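PDB 3WCZ: aldo-keto reductase 2E, which reduces 3-dehydroecdysone and, less actively, phenylglyoxal and isatin with NADPH rather than NADH, and may help regulate moulting in the silkworm. Local coordinates for residues K239-G242 against Q243-R247. Sequence-based numbering, arbitrary orientation.
Sequences KSVG and QILLR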
ATOM      1  N   LYS A 239      11.386 -12.409 -17.533  1.00 10.69           N
ATOM      2  CA  LYS A 239      11.208 -11.512 -16.411  1.00 10.07           C
ATOM      3  C   LYS A 239      11.697 -12.234 -15.178  1.00  9.45           C
ATOM      4  O   LYS A 239      12.009 -13.443 -15.222  1.00 13.17           O
ATOM      5  CB  LYS A 239       9.729 -11.122 -16.290  1.00 11.35           C
ATOM      6  CG  LYS A 239       9.234 -10.268 -17.422  1.00 11.80           C
ATOM      7  CD  LYS A 239       9.666  -8.834 -17.206  1.00 20.81           C
ATOM      8  CE  LYS A 239       9.338  -7.984 -18.380  1.00 21.33           C
ATOM      9  NZ  LYS A 239       9.720  -6.587 -18.073  1.00 14.03           N
ATOM     10  N   SER A 240      11.860 -11.515 -14.075  1.00  9.90           N
ATOM     11  CA  SER A 240      12.236 -12.147 -12.838  1.00 10.48           C
ATOM     12  C   SER A 240      11.004 -12.692 -12.124  1.00 10.39           C
ATOM     13  O   SER A 240       9.890 -12.297 -12.442  1.00  9.46           O
ATOM     14  CB  SER A 240      12.947 -11.168 -11.926  1.00 10.11           C
ATOM     15  OG  SER A 240      12.007 -10.203 -11.462  1.00 11.56           O
ATOM     16  N   VAL A 241      11.183 -13.561 -11.143  1.00  9.46           N
ATOM     17  CA  VAL A 241      10.070 -14.073 -10.354  1.00  9.63           C
ATOM     18  C   VAL A 241       9.380 -12.911  -9.640  1.00 10.11           C
ATOM     19  O   VAL A 241       8.155 -12.883  -9.548  1.00  9.33           O
ATOM     20  CB  VAL A 241      10.516 -15.177  -9.340  1.00 10.13           C
ATOM     21  CG1 VAL A 241       9.433 -15.449  -8.281  1.00 12.26           C
ATOM     22  CG2 VAL A 241      10.858 -16.452 -10.090  1.00 11.35           C
ATOM     23  N   GLY A 242      10.145 -11.937  -9.160  1.00  9.43           N
ATOM     24  CA  GLY A 242       9.541 -10.780  -8.519  1.00  9.24           C
ATOM     25  C   GLY A 242       8.613 -10.063  -9.486  1.00  8.29           C
ATOM     26  O   GLY A 242       7.524  -9.605  -9.114  1.00  8.92           O
ATOM     27  N   GLN A 243       9.038  -9.889 -10.736  1.00  8.28           N
ATOM     28  CA  GLN A 243       8.209  -9.217 -11.719  1.00  8.32           C
ATOM     29  C   GLN A 243       6.941 -10.012 -12.031  1.00  8.45           C
ATOM     30  O   GLN A 243       5.885  -9.424 -12.275  1.00  8.45           O
ATOM     31  CB  GLN A 243       9.011  -8.891 -12.977  1.00 10.40           C
ATOM     32  CG  GLN A 243      10.079  -7.860 -12.723  1.00 10.17           C
ATOM     33  CD  GLN A 243      11.100  -7.736 -13.845  1.00 11.00           C
ATOM     34  OE1 GLN A 243      11.549  -8.742 -14.423  1.00 10.85           O
ATOM     35  NE2 GLN A 243      11.456  -6.517 -14.182  1.00 12.23           N
ATOM     36  N   ILE A 244       7.047 -11.345 -12.056  1.00  7.52           N
ATOM     37  CA  ILE A 244       5.867 -12.174 -12.240  1.00  7.88           C
ATOM     38  C   ILE A 244       4.857 -11.948 -11.111  1.00  8.86           C
ATOM     39  O   ILE A 244       3.658 -11.790 -11.361  1.00  8.34           O
ATOM     40  CB  ILE A 244       6.259 -13.687 -12.316  1.00  7.98           C
ATOM     41  CG1 ILE A 244       7.168 -13.991 -13.509  1.00  8.81           C
ATOM     42  CG2 ILE A 244       5.015 -14.572 -12.343  1.00  8.72           C
ATOM     43  CD1 ILE A 244       6.589 -13.627 -14.843  1.00  9.00           C
ATOM     44  N   LEU A 245       5.350 -11.935  -9.880  1.00  7.90           N
ATOM     45  CA  LEU A 245       4.470 -11.738  -8.730  1.00  8.10           C
ATOM     46  C   LEU A 245       3.771 -10.392  -8.747  1.00  8.04           C
ATOM     47  O   LEU A 245       2.585 -10.309  -8.416  1.00  8.15           O
ATOM     48  CB  LEU A 245       5.272 -11.873  -7.446  1.00  9.44           C
ATOM     49  CG  LEU A 245       5.833 -13.282  -7.174  1.00 10.56           C
ATOM     50  CD1 LEU A 245       6.777 -13.285  -5.999  1.00 15.14           C
ATOM     51  CD2 LEU A 245       4.715 -14.298  -6.924  1.00 15.13           C
ATOM     52  N   LEU A 246       4.500  -9.357  -9.153  1.00  7.19           N
ATOM     53  CA  LEU A 246       3.902  -8.029  -9.225  1.00  7.27           C
ATOM     54  C   LEU A 246       2.932  -7.930 -10.419  1.00  8.58           C
ATOM     55  O   LEU A 246       1.846  -7.325 -10.300  1.00  7.95           O
ATOM     56  CB  LEU A 246       4.992  -6.974  -9.306  1.00  7.66           C
ATOM     57  CG  LEU A 246       5.909  -6.917  -8.098  1.00  7.87           C
ATOM     58  CD1 LEU A 246       7.039  -5.950  -8.332  1.00  8.97           C
ATOM     59  CD2 LEU A 246       5.157  -6.515  -6.830  1.00 11.69           C
ATOM     60  N   ARG A 247       3.278  -8.519 -11.561  1.00  7.59           N
ATOM     61  CA  ARG A 247       2.397  -8.469 -12.722  1.00  7.42           C
ATOM     62  C   ARG A 247       1.102  -9.232 -12.429  1.00  8.13           C
ATOM     63  O   ARG A 247       0.021  -8.822 -12.877  1.00  8.43           O
ATOM     64  CB  ARG A 247       3.092  -9.039 -13.960  1.00  7.70           C
ATOM     65  CG  ARG A 247       2.213  -8.994 -15.238  1.00  7.55           C
ATOM     66  CD  ARG A 247       1.963  -7.593 -15.769  1.00  8.04           C
ATOM     67  NE  ARG A 247       0.633  -7.517 -16.362  1.00  8.09           N
ATOM     68  CZ  ARG A 247       0.147  -6.447 -16.989  1.00  8.25           C
ATOM     69  NH1 ARG A 247       0.890  -5.381 -17.189  1.00  8.42           N
ATOM     70  NH2 ARG A 247      -1.100  -6.466 -17.455  1.00  9.88           N
TER
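Ser240 and Gln243 form a capping box at the start of helix 241-251, in the TIM-barrel fold of an aldo-keto reductase. Two reciprocal bonds define the box. Ser240 OG accepts the backbone N-H of Gln243 at 3.1 Å; a chi1 of 70°, which sets OG between its own N and carbonyl carbon, turns the short hydroxyl to that first-turn amide. In return the Gln243 side chain, extended beyond CG, reaches back past the helix start, and its OE1 takes the backbone N of Ser240 at 2.8 Å; the N-H...O angle is nearly straight at 171°, and the donor lies in the plane of the side-chain carbonyl, on a lone pair of OE1. Ser240 OG also makes a weak bond to the same OE1. The other end of the amide is also held, NE2 donating to Gln268 O, which fixes the flip of the group. With an alanine here, the Ser240 N-H would probably lose its side-chain acceptor, and Gln268 O this donor.

The methylenes of Lys239, its chain bent at chi2, pass beside the amide of Gln243 and cross that side chain at about a right angle, with Lys239 CD 3.4 Å from Gln243 OE1, while NZ goes on to a salt bridge with Asp274.

Regular helical bonds follow, Ile244 N to Ser240 O and Leu245 N to Val241 O, both 3.0 Å. Leu246 N donates to the carbonyl of Gly242, where a glycine probably suits because the bound NADP comes within about 4 Å.

Among the apolar groups, Val241 and Leu245 point the same way and both touch Leu230 of helix 228-237; between them, Val241 CG1 meets Leu245 CD1 at 4.1 Å.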